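Local coordinates for DNA translocase coupling protein (Clostridium perfringens, PDB 6O1W), which probably uses ATP binding and hydrolysis to drive DNA transfer in conjugation, as a coupling protein of the FtsK/SpoIIIE family, at residues G215-K220 and E224-I229. Sequence-based numbering, arbitrary orientation.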
loop_
_atom_site.group_PDB
_atom_site.type_symbol
_atom_site.label_atom_id
_atom_site.label_comp_id
_atom_site.label_asym_id
_atom_site.label_seq_id
_atom_site.Cartn_x
_atom_site.Cartn_y
_atom_site.Cartn_z
ATOM N N GLY A 215 -13.559 -20.521 -9.275
ATOM C CA GLY A 215 -12.821 -21.729 -8.902
ATOM C C GLY A 215 -13.750 -22.919 -8.785
ATOM O O GLY A 215 -13.436 -23.989 -9.300
ATOM N N GLU A 216 -14.939 -22.731 -8.148
ATOM C CA GLU A 216 -15.936 -23.799 -8.010
ATOM C C GLU A 216 -16.557 -24.069 -9.390
ATOM O O GLU A 216 -16.765 -25.224 -9.748
ATOM C CB GLU A 216 -17.029 -23.436 -6.999
ATOM C CG GLU A 216 -16.637 -23.542 -5.531
ATOM C CD GLU A 216 -17.781 -23.370 -4.535
ATOM O OE1 GLU A 216 -18.959 -23.277 -4.962
ATOM O OE2 GLU A 216 -17.493 -23.338 -3.314
ATOM N N TYR A 217 -16.818 -23.010 -10.168
ATOM C CA TYR A 217 -17.347 -23.157 -11.528
ATOM C C TYR A 217 -16.417 -23.995 -12.427
ATOM O O TYR A 217 -16.903 -24.863 -13.166
ATOM C CB TYR A 217 -17.612 -21.790 -12.189
ATOM C CG TYR A 217 -17.982 -21.934 -13.649
ATOM C CD1 TYR A 217 -19.284 -22.260 -14.032
ATOM C CD2 TYR A 217 -17.021 -21.792 -14.647
ATOM C CE1 TYR A 217 -19.619 -22.425 -15.381
ATOM C CE2 TYR A 217 -17.333 -21.999 -15.986
ATOM C CZ TYR A 217 -18.631 -22.310 -16.352
ATOM O OH TYR A 217 -18.913 -22.472 -17.682
ATOM N N ASN A 218 -15.099 -23.673 -12.423
ATOM C CA ASN A 218 -14.082 -24.355 -13.240
ATOM C C ASN A 218 -13.998 -25.856 -13.018
ATOM O O ASN A 218 -13.799 -26.587 -13.980
ATOM C CB ASN A 218 -12.709 -23.717 -13.067
ATOM C CG ASN A 218 -12.556 -22.376 -13.735
ATOM O OD1 ASN A 218 -13.322 -21.983 -14.599
ATOM N ND2 ASN A 218 -11.560 -21.629 -13.333
ATOM N N LYS A 219 -14.185 -26.318 -11.771
ATOM C CA LYS A 219 -14.181 -27.731 -11.389
ATOM C C LYS A 219 -15.377 -28.485 -11.960
ATOM O O LYS A 219 -15.321 -29.714 -12.033
ATOM C CB LYS A 219 -14.202 -27.873 -9.867
ATOM C CG LYS A 219 -12.884 -27.530 -9.193
ATOM C CD LYS A 219 -13.036 -27.541 -7.680
ATOM C CE LYS A 219 -11.940 -26.777 -6.968
ATOM N NZ LYS A 219 -10.657 -27.532 -6.922
ATOM N N LYS A 220 -16.472 -27.768 -12.312
ATOM C CA LYS A 220 -17.690 -28.375 -12.843
ATOM C C LYS A 220 -17.596 -28.703 -14.334
ATOM O O LYS A 220 -18.335 -29.564 -14.807
ATOM C CB LYS A 220 -18.924 -27.481 -12.566
ATOM C CG LYS A 220 -19.332 -27.445 -11.092
ATOM C CD LYS A 220 -20.606 -26.625 -10.845
ATOM C CE LYS A 220 -21.002 -26.581 -9.368
ATOM N NZ LYS A 220 -20.036 -25.768 -8.598
ATOM N N GLU A 224 -13.984 -25.835 -19.872
ATOM C CA GLU A 224 -14.349 -24.428 -19.705
ATOM C C GLU A 224 -13.646 -23.853 -18.470
ATOM O O GLU A 224 -14.127 -23.998 -17.334
ATOM C CB GLU A 224 -15.885 -24.260 -19.647
ATOM C CG GLU A 224 -16.419 -23.226 -20.623
ATOM C CD GLU A 224 -16.518 -21.808 -20.086
ATOM O OE1 GLU A 224 -15.458 -21.180 -19.861
ATOM O OE2 GLU A 224 -17.659 -21.322 -19.903
ATOM N N GLU A 225 -12.465 -23.255 -18.696
ATOM C CA GLU A 225 -11.673 -22.687 -17.607
ATOM C C GLU A 225 -11.606 -21.186 -17.727
ATOM O O GLU A 225 -10.997 -20.659 -18.668
ATOM C CB GLU A 225 -10.274 -23.318 -17.536
ATOM C CG GLU A 225 -9.552 -23.074 -16.222
ATOM C CD GLU A 225 -8.268 -23.858 -16.010
ATOM O OE1 GLU A 225 -7.481 -24.003 -16.974
ATOM O OE2 GLU A 225 -8.042 -24.316 -14.865
ATOM N N LEU A 226 -12.292 -20.500 -16.796
ATOM C CA LEU A 226 -12.274 -19.043 -16.721
ATOM C C LEU A 226 -10.980 -18.701 -15.987
ATOM O O LEU A 226 -10.636 -19.343 -15.006
ATOM C CB LEU A 226 -13.483 -18.497 -15.926
ATOM C CG LEU A 226 -14.866 -18.789 -16.473
ATOM C CD1 LEU A 226 -15.938 -18.384 -15.451
ATOM C CD2 LEU A 226 -15.100 -18.067 -17.773
ATOM N N LYS A 227 -10.252 -17.742 -16.489
ATOM C CA LYS A 227 -8.989 -17.346 -15.884
ATOM C C LYS A 227 -9.151 -16.061 -15.100
ATOM O O LYS A 227 -9.948 -15.192 -15.486
ATOM C CB LYS A 227 -7.946 -17.129 -16.984
ATOM C CG LYS A 227 -7.598 -18.386 -17.802
ATOM C CD LYS A 227 -6.353 -18.135 -18.654
ATOM C CE LYS A 227 -5.983 -19.304 -19.532
ATOM N NZ LYS A 227 -5.320 -20.394 -18.762
ATOM N N ARG A 228 -8.343 -15.909 -14.027
ATOM C CA ARG A 228 -8.271 -14.653 -13.277
ATOM C C ARG A 228 -7.830 -13.534 -14.240
ATOM O O ARG A 228 -6.923 -13.744 -15.043
ATOM C CB ARG A 228 -7.247 -14.761 -12.121
ATOM C CG ARG A 228 -7.147 -13.465 -11.297
ATOM C CD ARG A 228 -6.369 -13.597 -9.987
ATOM N NE ARG A 228 -6.853 -14.733 -9.207
ATOM C CZ ARG A 228 -7.944 -14.740 -8.458
ATOM N NH1 ARG A 228 -8.669 -13.638 -8.316
ATOM N NH2 ARG A 228 -8.333 -15.852 -7.860
ATOM N N ILE A 229 -8.491 -12.381 -14.175
ATOM C CA ILE A 229 -8.125 -11.196 -14.936
ATOM C C ILE A 229 -7.567 -10.131 -13.959
ATOM O O ILE A 229 -8.251 -9.764 -13.003
ATOM C CB ILE A 229 -9.316 -10.622 -15.760
ATOM C CG1 ILE A 229 -9.766 -11.617 -16.866
ATOM C CG2 ILE A 229 -8.924 -9.269 -16.372
ATOM C CD1 ILE A 229 -11.181 -11.341 -17.468
HETATM O O HOH W 1 -8.624 -22.829 -12.259
#
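In the FtsK/SpoIIIE-type P-loop ATPase domain, the chain leaving the short helix 214-220 doubles back along it in the loop that leads into strand 229-233, a parallel strand of the large mixed sheet, and N218 and Y217 of the helix meet E224, E225 and L226 of that loop. The central element is the amide of N218, which grips both backbone polar groups of L226. L226 N donates to N218 OD1 at 2.8 Å, reaching it from a direction tilted 32° off the carbonyl plane. In return, N218 ND2 donates to L226 O at 3.0 Å, this time on a lone pair in the carbonyl plane. The side chain thus bonds the loop as a neighbouring strand would, pairing with the N-H and C=O of one residue. Its CG lies anti to the carbonyl carbon (chi1 -73°), which carries the amide outward to the loop. E225 runs its CG past the nitrogen end, 3.8 Å from N218 ND2, and a water accepts a weak bond from that nitrogen while donating to E225 OE2. Alongside, the side chains of Y217 and L226 cross at about a right angle, with Y217 CD2 3.7 Å from L226 CD1. Beyond the ring, Y217 OH donates to E224 OE2 at 2.8 Å; the carboxylate oxygen sits at the ring edge but is met from above its own plane. The E224 side chain is poorly ordered, so that bond is less certain in detail. L205 and S209 of the long helix 185-209 also pack on Y217. With one bond accepted from L226 N and one donated to L226 O, the N218 amide is fixed in its flip, and the pairing probably helps keep L226 extended, three residues before strand 229-233.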